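Local coordinates for protein Phosphoglucosamine/phosphogalactosamine mutase (Sulfolobus tokodaii, PDB 2F7L) that interconverts the 6- and 1-phosphates of glucosamine and galactosamine, a magnesium-dependent step on the way to UDP-N-acetylglucosamine and UDP-N-acetylgalactosamine, at residues A[172-183]-A[196-207]; A[79-88]-A[148-158]. All coordinates share one frame; numbering follows the deposited sequence.

Contact 1 of 2, residues A[172-183]-A[196-207]; sequences NYKVLIDPANSV and GCKIYTINGNLD
The Tyr200 ring has Val175 O in its plane at one edge, 3.6 Å from CD1, while Lys174 brings its CE obliquely against CE1 and CZ. These residues sit on the two parallel strands of a beta-alpha-beta unit, 174-178 and 198-201, with helix 188-194 as the connection; 198-201 is the outermost strand on its side of a four-stranded mixed sheet. The Lys174 chain, extended with CG anti to the backbone N (chi1 -157°), passes obliquely across the ring, and its NZ goes on to Leu232 O. Lys198 runs beside Lys174 and bends at its end, where NZ bonds Tyr200 OH at 3.1 Å. Cutting Tyr200 back to an alanine would probably leave the Lys174 methylenes without this aromatic neighbour and Lys198 NZ without its hydroxyl partner. On the opposite face, with helix 188-194 over it, Ile177 CD1 meets Ile199 CG2 at 4.2 Å. The backbone ladder runs from Lys198 N to Tyr173 O through to Ile202 N on Ile177 O.

At the C-terminal end of the strands, Asp178 and Ile202 lie side by side, CB to CG2 3.5 Å. Asp178 OD1 accepts Ala180 N from above the carboxylate plane, an Asx turn, and weakly Asn203 ND2, while OD2 pairs with Arg213. Asn181 then zips the two loops together at the turn 179-182: its N reaches Asn203 O and its O takes Asp207 N at 2.7 Å. Its amide completes the grip, ND2 giving a nearly straight 3.1 Å bond (174° at the hydrogen) to Asn205 O, which lies in the Asn181 amide plane.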
loop_
_atom_site.group_PDB
_atom_site.type_symbol
_atom_site.label_atom_id
_atom_site.label_comp_id
_atom_site.label_asym_id
_atom_site.label_seq_id
_atom_site.Cartn_x
_atom_site.Cartn_y
_atom_site.Cartn_z
ATOM N N ASN A 172 -23.827 -1.643 15.466
ATOM C CA ASN A 172 -23.350 -0.436 16.134
ATOM C C ASN A 172 -21.963 -0.685 16.743
ATOM O O ASN A 172 -21.811 -0.772 17.954
ATOM C CB ASN A 172 -24.294 -0.015 17.251
ATOM C CG ASN A 172 -23.850 1.273 17.912
ATOM O OD1 ASN A 172 -23.243 2.133 17.257
ATOM N ND2 ASN A 172 -24.155 1.426 19.204
ATOM N N TYR A 173 -20.959 -0.798 15.897
ATOM C CA TYR A 173 -19.620 -1.103 16.375
ATOM C C TYR A 173 -18.949 0.087 17.051
ATOM O O TYR A 173 -19.274 1.239 16.780
ATOM C CB TYR A 173 -18.756 -1.565 15.208
ATOM C CG TYR A 173 -18.987 -2.997 14.800
ATOM C CD1 TYR A 173 -18.912 -4.029 15.729
ATOM C CD2 TYR A 173 -19.246 -3.327 13.475
ATOM C CE1 TYR A 173 -19.090 -5.358 15.343
ATOM C CE2 TYR A 173 -19.425 -4.656 13.078
ATOM C CZ TYR A 173 -19.348 -5.665 14.017
ATOM O OH TYR A 173 -19.517 -6.972 13.630
ATOM N N LYS A 174 -18.008 -0.212 17.938
ATOM C CA LYS A 174 -17.252 0.812 18.648
ATOM C C LYS A 174 -15.819 0.721 18.085
ATOM O O LYS A 174 -15.051 -0.154 18.486
ATOM C CB LYS A 174 -17.270 0.507 20.148
ATOM C CG LYS A 174 -17.025 1.723 21.028
ATOM C CD LYS A 174 -16.669 1.343 22.474
ATOM C CE LYS A 174 -16.199 2.581 23.275
ATOM N NZ LYS A 174 -15.579 2.311 24.623
ATOM N N VAL A 175 -15.453 1.612 17.164
ATOM C CA VAL A 175 -14.125 1.555 16.539
ATOM C C VAL A 175 -13.164 2.690 16.842
ATOM O O VAL A 175 -13.578 3.786 17.217
ATOM C CB VAL A 175 -14.229 1.473 14.969
ATOM C CG1 VAL A 175 -14.964 0.212 14.547
ATOM C CG2 VAL A 175 -14.929 2.697 14.413
ATOM N N LEU A 176 -11.870 2.420 16.679
ATOM C CA LEU A 176 -10.839 3.457 16.862
ATOM C C LEU A 176 -10.086 3.583 15.535
ATOM O O LEU A 176 -9.748 2.583 14.902
ATOM C CB LEU A 176 -9.866 3.120 17.998
ATOM C CG LEU A 176 -8.649 4.051 18.020
ATOM C CD1 LEU A 176 -8.029 4.188 19.394
ATOM C CD2 LEU A 176 -7.631 3.474 17.055
ATOM N N ILE A 177 -9.846 4.822 15.115
ATOM C CA ILE A 177 -9.156 5.102 13.865
ATOM C C ILE A 177 -7.905 5.963 14.072
ATOM O O ILE A 177 -7.963 7.048 14.656
ATOM C CB ILE A 177 -10.112 5.795 12.893
ATOM C CG1 ILE A 177 -11.277 4.856 12.553
ATOM C CG2 ILE A 177 -9.377 6.197 11.649
ATOM C CD1 ILE A 177 -12.348 5.460 11.645
ATOM N N ASP A 178 -6.769 5.443 13.604
ATOM C CA ASP A 178 -5.475 6.115 13.708
ATOM C C ASP A 178 -4.995 6.471 12.306
ATOM O O ASP A 178 -4.270 5.703 11.666
ATOM C CB ASP A 178 -4.465 5.189 14.392
ATOM C CG ASP A 178 -3.128 5.879 14.702
ATOM O OD1 ASP A 178 -2.970 7.081 14.403
ATOM O OD2 ASP A 178 -2.230 5.203 15.255
ATOM N N PRO A 179 -5.414 7.647 11.801
ATOM C CA PRO A 179 -5.034 8.110 10.467
ATOM C C PRO A 179 -3.632 8.694 10.408
ATOM O O PRO A 179 -3.216 9.223 9.369
ATOM C CB PRO A 179 -6.111 9.133 10.154
ATOM C CG PRO A 179 -6.381 9.711 11.477
ATOM C CD PRO A 179 -6.458 8.520 12.362
ATOM N N ALA A 180 -2.913 8.606 11.522
ATOM C CA ALA A 180 -1.537 9.098 11.600
ATOM C C ALA A 180 -1.366 10.577 11.292
ATOM O O ALA A 180 -0.430 10.980 10.614
ATOM C CB ALA A 180 -0.628 8.265 10.684
ATOM N N ASN A 181 -2.267 11.388 11.813
ATOM C CA ASN A 181 -2.201 12.831 11.607
ATOM C C ASN A 181 -2.299 13.236 10.144
ATOM O O ASN A 181 -1.975 14.370 9.777
ATOM C CB ASN A 181 -0.918 13.355 12.217
ATOM C CG ASN A 181 -0.942 13.275 13.705
ATOM O OD1 ASN A 181 -0.038 12.723 14.344
ATOM N ND2 ASN A 181 -1.988 13.829 14.283
ATOM N N SER A 182 -2.773 12.312 9.319
ATOM C CA SER A 182 -2.893 12.588 7.919
ATOM C C SER A 182 -4.244 12.382 7.221
ATOM O O SER A 182 -5.269 11.991 7.790
ATOM C CB SER A 182 -1.819 11.811 7.181
ATOM O OG SER A 182 -1.858 12.111 5.800
ATOM N N VAL A 183 -4.193 12.658 5.934
ATOM C CA VAL A 183 -5.305 12.600 5.011
ATOM C C VAL A 183 -6.333 11.465 5.206
ATOM O O VAL A 183 -7.482 11.573 4.782
ATOM C CB VAL A 183 -4.676 12.651 3.575
ATOM C CG1 VAL A 183 -4.945 11.378 2.798
ATOM C CG2 VAL A 183 -5.132 13.915 2.862
ATOM N N GLY A 196 -22.710 3.439 10.828
ATOM C CA GLY A 196 -23.126 3.693 12.187
ATOM C C GLY A 196 -22.278 3.164 13.343
ATOM O O GLY A 196 -22.764 2.358 14.141
ATOM N N CYS A 197 -21.033 3.612 13.475
ATOM C CA CYS A 197 -20.201 3.143 14.578
ATOM C C CYS A 197 -20.009 4.277 15.577
ATOM O O CYS A 197 -20.299 5.428 15.273
ATOM C CB CYS A 197 -18.798 2.741 14.090
ATOM S SG CYS A 197 -18.677 1.841 12.526
ATOM N N LYS A 198 -19.534 3.945 16.775
ATOM C CA LYS A 198 -19.208 4.979 17.745
ATOM C C LYS A 198 -17.756 5.147 17.290
ATOM O O LYS A 198 -17.005 4.164 17.237
ATOM C CB LYS A 198 -19.270 4.444 19.172
ATOM C CG LYS A 198 -19.396 5.517 20.226
ATOM C CD LYS A 198 -19.344 4.897 21.610
ATOM C CE LYS A 198 -19.815 5.883 22.670
ATOM N NZ LYS A 198 -19.106 7.170 22.544
ATOM N N ILE A 199 -17.366 6.367 16.931
ATOM C CA ILE A 199 -16.023 6.597 16.411
ATOM C C ILE A 199 -15.073 7.359 17.314
ATOM O O ILE A 199 -15.391 8.444 17.790
ATOM C CB ILE A 199 -16.098 7.350 15.083
ATOM C CG1 ILE A 199 -17.067 6.641 14.146
ATOM C CG2 ILE A 199 -14.728 7.444 14.454
ATOM C CD1 ILE A 199 -17.527 7.504 13.003
ATOM N N TYR A 200 -13.905 6.771 17.554
ATOM C CA TYR A 200 -12.866 7.404 18.358
ATOM C C TYR A 200 -11.642 7.464 17.451
ATOM O O TYR A 200 -11.234 6.433 16.888
ATOM C CB TYR A 200 -12.490 6.556 19.572
ATOM C CG TYR A 200 -13.599 6.278 20.548
ATOM C CD1 TYR A 200 -14.528 5.272 20.299
ATOM C CD2 TYR A 200 -13.717 7.018 21.730
ATOM C CE1 TYR A 200 -15.544 5.005 21.194
ATOM C CE2 TYR A 200 -14.729 6.763 22.634
ATOM C CZ TYR A 200 -15.640 5.753 22.358
ATOM O OH TYR A 200 -16.652 5.488 23.236
ATOM N N THR A 201 -11.054 8.641 17.280
ATOM C CA THR A 201 -9.874 8.693 16.452
ATOM C C THR A 201 -8.736 9.256 17.267
ATOM O O THR A 201 -8.899 10.194 18.074
ATOM C CB THR A 201 -10.044 9.560 15.164
ATOM O OG1 THR A 201 -9.877 10.941 15.495
ATOM C CG2 THR A 201 -11.403 9.352 14.532
ATOM N N ILE A 202 -7.580 8.640 17.068
ATOM C CA ILE A 202 -6.369 9.055 17.733
ATOM C C ILE A 202 -5.603 9.646 16.561
ATOM O O ILE A 202 -5.576 9.080 15.461
ATOM C CB ILE A 202 -5.643 7.832 18.416
ATOM C CG1 ILE A 202 -4.391 8.285 19.133
ATOM C CG2 ILE A 202 -5.211 6.812 17.401
ATOM C CD1 ILE A 202 -4.592 9.472 19.987
ATOM N N ASN A 203 -5.060 10.836 16.777
ATOM C CA ASN A 203 -4.304 11.531 15.744
ATOM C C ASN A 203 -5.135 11.839 14.500
ATOM O O ASN A 203 -4.654 11.736 13.376
ATOM C CB ASN A 203 -3.082 10.686 15.412
ATOM C CG ASN A 203 -2.290 10.368 16.650
ATOM O OD1 ASN A 203 -2.007 11.272 17.455
ATOM N ND2 ASN A 203 -1.942 9.096 16.833
ATOM N N GLY A 204 -6.387 12.236 14.727
ATOM C CA GLY A 204 -7.293 12.541 13.635
ATOM C C GLY A 204 -7.113 13.939 13.078
ATOM O O GLY A 204 -7.690 14.277 12.051
ATOM N N ASN A 205 -6.343 14.769 13.766
ATOM C CA ASN A 205 -6.090 16.115 13.265
ATOM C C ASN A 205 -4.933 16.052 12.259
ATOM O O ASN A 205 -4.035 15.214 12.384
ATOM C CB ASN A 205 -5.743 17.067 14.416
ATOM C CG ASN A 205 -4.506 16.643 15.175
ATOM O OD1 ASN A 205 -3.546 17.390 15.260
ATOM N ND2 ASN A 205 -4.529 15.445 15.735
ATOM N N LEU A 206 -4.969 16.921 11.256
ATOM C CA LEU A 206 -3.930 16.962 10.232
ATOM C C LEU A 206 -2.673 17.642 10.721
ATOM O O LEU A 206 -2.717 18.786 11.168
ATOM C CB LEU A 206 -4.443 17.686 8.995
ATOM C CG LEU A 206 -5.643 17.008 8.321
ATOM C CD1 LEU A 206 -6.130 17.870 7.170
ATOM C CD2 LEU A 206 -5.254 15.614 7.821
ATOM N N ASP A 207 -1.545 16.941 10.646
ATOM C CA ASP A 207 -0.289 17.531 11.095
ATOM C C ASP A 207 0.929 17.008 10.348
ATOM O O ASP A 207 1.484 15.966 10.701
ATOM C CB ASP A 207 -0.096 17.291 12.576
ATOM C CG ASP A 207 1.027 18.126 13.130
ATOM O OD1 ASP A 207 1.689 18.808 12.304
ATOM O OD2 ASP A 207 1.248 18.115 14.370
#

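Contact 2 of 2, residues A[79-88]-A[148-158]; sequences LQYAVKTLGY and EDRVISTYVNG
Glu148 OE2 receives the hydroxyl proton of Tyr88 at 2.6 Å from its OH, approached on the anti side and 26° out of the carboxylate plane. The same oxygen is also held by Arg150, through a salt bridge from NH2 at 3.3 Å and a weak bond from NE. This polar knot closes one end of a nearly perpendicular helix pair: 79-86 of domain I and 151-158 of domain II in the phosphohexose mutase fold cross at 85° with their axes 8.8 Å apart. The Tyr88 ring and the carboxylate stand almost at right angles, OE2 lying in the ring plane at its edge. Glu148 OE1 takes the backbone N of Arg150 at 2.8 Å, within its own segment, so both carboxylate oxygens are engaged and the group is fixed in its rotation.

The Arg150 chain, bent at chi3 (-70°), lays its guanidinium flat against Leu86, whose CG sits over one face toward the rim, 3.4 Å from NH2. Glu148 meets the same guanidinium at its edge, so the group is paired with a carboxylate there and packed by an aliphatic side chain on one face. Leu86 also reaches Thr154 with CD1.

Further along, Ala82 CB packs on Val151 CB, and Leu79 CD1 runs beside Val151 CG2. Tyr81 reaches across the second helix, its ring stacked on His336 and its CE2 crossing Thr154 CG2 obliquely. Its CB meets the edge of the Tyr155 ring, 4.0 Å from CD1, and its OH ends 3.8 Å from Gly158 CA.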
loop_
_atom_site.group_PDB
_atom_site.type_symbol
_atom_site.label_atom_id
_atom_site.label_comp_id
_atom_site.label_asym_id
_atom_site.label_seq_id
_atom_site.Cartn_x
_atom_site.Cartn_y
_atom_site.Cartn_z
ATOM N N LEU A 79 -7.890 9.627 -4.639
ATOM C CA LEU A 79 -7.497 10.380 -5.824
ATOM C C LEU A 79 -7.528 9.422 -7.014
ATOM O O LEU A 79 -8.082 9.723 -8.060
ATOM C CB LEU A 79 -6.076 10.921 -5.654
ATOM C CG LEU A 79 -5.729 12.338 -5.180
ATOM C CD1 LEU A 79 -6.978 13.149 -5.046
ATOM C CD2 LEU A 79 -4.943 12.280 -3.865
ATOM N N GLN A 80 -6.918 8.263 -6.847
ATOM C CA GLN A 80 -6.883 7.281 -7.908
ATOM C C GLN A 80 -8.287 6.891 -8.326
ATOM O O GLN A 80 -8.597 6.803 -9.520
ATOM C CB GLN A 80 -6.125 6.042 -7.446
ATOM C CG GLN A 80 -4.663 6.289 -7.207
ATOM C CD GLN A 80 -3.995 5.112 -6.562
ATOM O OE1 GLN A 80 -4.365 4.706 -5.450
ATOM N NE2 GLN A 80 -3.006 4.544 -7.245
ATOM N N TYR A 81 -9.134 6.642 -7.332
ATOM C CA TYR A 81 -10.507 6.261 -7.600
ATOM C C TYR A 81 -11.185 7.359 -8.437
ATOM O O TYR A 81 -12.007 7.084 -9.329
ATOM C CB TYR A 81 -11.265 6.045 -6.286
ATOM C CG TYR A 81 -12.644 5.497 -6.538
ATOM C CD1 TYR A 81 -12.816 4.192 -7.010
ATOM C CD2 TYR A 81 -13.778 6.317 -6.393
ATOM C CE1 TYR A 81 -14.069 3.723 -7.334
ATOM C CE2 TYR A 81 -15.033 5.860 -6.707
ATOM C CZ TYR A 81 -15.179 4.562 -7.172
ATOM O OH TYR A 81 -16.440 4.076 -7.415
ATOM N N ALA A 82 -10.830 8.606 -8.137
ATOM C CA ALA A 82 -11.360 9.742 -8.863
ATOM C C ALA A 82 -10.931 9.667 -10.334
ATOM O O ALA A 82 -11.776 9.723 -11.237
ATOM C CB ALA A 82 -10.880 11.025 -8.236
ATOM N N VAL A 83 -9.637 9.523 -10.596
ATOM C CA VAL A 83 -9.210 9.452 -11.986
ATOM C C VAL A 83 -9.803 8.215 -12.655
ATOM O O VAL A 83 -10.154 8.232 -13.841
ATOM C CB VAL A 83 -7.666 9.455 -12.112
ATOM C CG1 VAL A 83 -7.084 8.541 -11.116
ATOM C CG2 VAL A 83 -7.248 9.041 -13.509
ATOM N N LYS A 84 -9.933 7.145 -11.889
ATOM C CA LYS A 84 -10.507 5.914 -12.408
ATOM C C LYS A 84 -11.965 6.078 -12.874
ATOM O O LYS A 84 -12.317 5.697 -13.983
ATOM C CB LYS A 84 -10.453 4.819 -11.330
ATOM C CG LYS A 84 -11.125 3.515 -11.707
ATOM C CD LYS A 84 -11.148 2.546 -10.532
ATOM C CE LYS A 84 -12.168 1.430 -10.722
ATOM N NZ LYS A 84 -11.881 0.584 -11.920
ATOM N N THR A 85 -12.815 6.665 -12.048
ATOM C CA THR A 85 -14.209 6.747 -12.429
ATOM C C THR A 85 -14.749 8.118 -12.799
ATOM O O THR A 85 -15.900 8.230 -13.243
ATOM C CB THR A 85 -15.109 6.201 -11.302
ATOM O OG1 THR A 85 -15.292 7.219 -10.311
ATOM C CG2 THR A 85 -14.470 4.967 -10.624
ATOM N N LEU A 86 -13.947 9.162 -12.624
ATOM C CA LEU A 86 -14.434 10.496 -12.921
ATOM C C LEU A 86 -14.093 11.014 -14.308
ATOM O O LEU A 86 -14.441 12.137 -14.651
ATOM C CB LEU A 86 -13.956 11.456 -11.830
ATOM C CG LEU A 86 -15.051 12.039 -10.925
ATOM C CD1 LEU A 86 -16.179 11.087 -10.758
ATOM C CD2 LEU A 86 -14.468 12.398 -9.584
ATOM N N GLY A 87 -13.422 10.184 -15.102
ATOM C CA GLY A 87 -13.066 10.557 -16.468
ATOM C C GLY A 87 -11.676 11.101 -16.759
ATOM O O GLY A 87 -11.352 11.376 -17.897
ATOM N N TYR A 88 -10.828 11.256 -15.754
ATOM C CA TYR A 88 -9.503 11.812 -16.000
ATOM C C TYR A 88 -8.581 10.980 -16.875
ATOM O O TYR A 88 -8.743 9.776 -17.011
ATOM C CB TYR A 88 -8.833 12.116 -14.670
ATOM C CG TYR A 88 -9.519 13.255 -13.956
ATOM C CD1 TYR A 88 -9.296 14.582 -14.339
ATOM C CD2 TYR A 88 -10.414 13.006 -12.912
ATOM C CE1 TYR A 88 -9.940 15.624 -13.709
ATOM C CE2 TYR A 88 -11.068 14.042 -12.269
ATOM C CZ TYR A 88 -10.830 15.350 -12.676
ATOM O OH TYR A 88 -11.521 16.365 -12.073
ATOM N N GLU A 148 -11.732 20.410 -8.448
ATOM C CA GLU A 148 -12.389 19.106 -8.456
ATOM C C GLU A 148 -12.859 18.772 -7.030
ATOM O O GLU A 148 -12.061 18.326 -6.178
ATOM C CB GLU A 148 -11.413 18.046 -8.940
ATOM C CG GLU A 148 -11.948 16.651 -8.799
ATOM C CD GLU A 148 -13.359 16.523 -9.326
ATOM O OE1 GLU A 148 -14.301 16.925 -8.622
ATOM O OE2 GLU A 148 -13.529 16.025 -10.451
ATOM N N ASP A 149 -14.154 18.976 -6.769
ATOM C CA ASP A 149 -14.701 18.731 -5.430
ATOM C C ASP A 149 -15.413 17.422 -5.220
ATOM O O ASP A 149 -16.125 17.298 -4.256
ATOM C CB ASP A 149 -15.678 19.838 -5.024
ATOM C CG ASP A 149 -15.008 21.178 -4.818
ATOM O OD1 ASP A 149 -15.735 22.198 -4.724
ATOM O OD2 ASP A 149 -13.756 21.217 -4.739
ATOM N N ARG A 150 -15.240 16.437 -6.077
ATOM C CA ARG A 150 -15.967 15.191 -5.875
ATOM C C ARG A 150 -15.152 14.032 -5.366
ATOM O O ARG A 150 -15.724 13.000 -5.030
ATOM C CB ARG A 150 -16.618 14.746 -7.176
ATOM C CG ARG A 150 -17.512 15.780 -7.787
ATOM C CD ARG A 150 -17.952 15.366 -9.158
ATOM N NE ARG A 150 -16.882 15.387 -10.145
ATOM C CZ ARG A 150 -17.060 14.971 -11.393
ATOM N NH1 ARG A 150 -18.253 14.523 -11.746
ATOM N NH2 ARG A 150 -16.073 14.976 -12.284
ATOM N N VAL A 151 -13.833 14.191 -5.289
ATOM C CA VAL A 151 -12.966 13.095 -4.877
ATOM C C VAL A 151 -13.294 12.361 -3.551
ATOM O O VAL A 151 -13.540 11.153 -3.572
ATOM C CB VAL A 151 -11.464 13.540 -4.976
ATOM C CG1 VAL A 151 -11.391 15.040 -4.998
ATOM C CG2 VAL A 151 -10.647 12.959 -3.857
ATOM N N ILE A 152 -13.322 13.044 -2.413
ATOM C CA ILE A 152 -13.650 12.337 -1.174
ATOM C C ILE A 152 -15.088 11.785 -1.260
ATOM O O ILE A 152 -15.307 10.571 -1.143
ATOM C CB ILE A 152 -13.578 13.253 0.076
ATOM C CG1 ILE A 152 -12.184 13.876 0.223
ATOM C CG2 ILE A 152 -13.920 12.450 1.310
ATOM C CD1 ILE A 152 -11.132 12.952 0.682
ATOM N N SER A 153 -16.061 12.670 -1.465
ATOM C CA SER A 153 -17.454 12.233 -1.546
ATOM C C SER A 153 -17.633 11.075 -2.508
ATOM O O SER A 153 -18.309 10.107 -2.161
ATOM C CB SER A 153 -18.396 13.375 -1.968
ATOM O OG SER A 153 -18.487 13.507 -3.387
ATOM N N THR A 154 -17.039 11.157 -3.701
ATOM C CA THR A 154 -17.170 10.081 -4.685
ATOM C C THR A 154 -16.565 8.784 -4.148
ATOM O O THR A 154 -17.107 7.699 -4.347
ATOM C CB THR A 154 -16.451 10.430 -6.015
ATOM O OG1 THR A 154 -16.970 11.654 -6.532
ATOM C CG2 THR A 154 -16.652 9.354 -7.047
ATOM N N TYR A 155 -15.443 8.916 -3.453
ATOM C CA TYR A 155 -14.713 7.791 -2.888
ATOM C C TYR A 155 -15.524 7.052 -1.838
ATOM O O TYR A 155 -15.724 5.841 -1.938
ATOM C CB TYR A 155 -13.410 8.318 -2.286
ATOM C CG TYR A 155 -12.489 7.314 -1.637
ATOM C CD1 TYR A 155 -11.874 6.312 -2.381
ATOM C CD2 TYR A 155 -12.167 7.426 -0.284
ATOM C CE1 TYR A 155 -10.947 5.443 -1.792
ATOM C CE2 TYR A 155 -11.258 6.583 0.321
ATOM C CZ TYR A 155 -10.638 5.588 -0.434
ATOM O OH TYR A 155 -9.688 4.767 0.170
ATOM N N VAL A 156 -15.991 7.780 -0.827
ATOM C CA VAL A 156 -16.765 7.159 0.239
ATOM C C VAL A 156 -17.953 6.366 -0.279
ATOM O O VAL A 156 -18.118 5.193 0.064
ATOM C CB VAL A 156 -17.266 8.192 1.232
ATOM C CG1 VAL A 156 -18.231 7.541 2.207
ATOM C CG2 VAL A 156 -16.075 8.811 1.959
ATOM N N ASN A 157 -18.768 7.008 -1.107
ATOM C CA ASN A 157 -19.940 6.365 -1.676
ATOM C C ASN A 157 -19.535 5.123 -2.441
ATOM O O ASN A 157 -20.191 4.082 -2.363
ATOM C CB ASN A 157 -20.641 7.319 -2.620
ATOM C CG ASN A 157 -21.019 8.625 -1.947
ATOM O OD1 ASN A 157 -21.012 9.681 -2.592
ATOM N ND2 ASN A 157 -21.368 8.567 -0.651
ATOM N N GLY A 158 -18.454 5.245 -3.199
ATOM C CA GLY A 158 -17.979 4.110 -3.958
ATOM C C GLY A 158 -17.695 2.962 -3.013
ATOM O O GLY A 158 -18.090 1.835 -3.273
#

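How the contacts relate
Contact 2 comes first along the chain. Helix 76-86 leads off, the chain runs through strands 90-94 and 103-109 and helix 118-130, and 148-158 returns to close this long loop, which carries Ser97, by similarity the phosphoserine intermediate. Contact 1 then opens and closes a much shorter loop, strand 174-178 to 198-201 around helix 188-194. The two loops follow one another without nesting or crossing: contact 2 ties domain I to domain II, contact 1 builds the edge of domain II's sheet. Their centres lie about 22 Å apart, their nearest atoms about 6 Å, and Leu79 and Val183 both approach Asp243 of the predicted magnesium site.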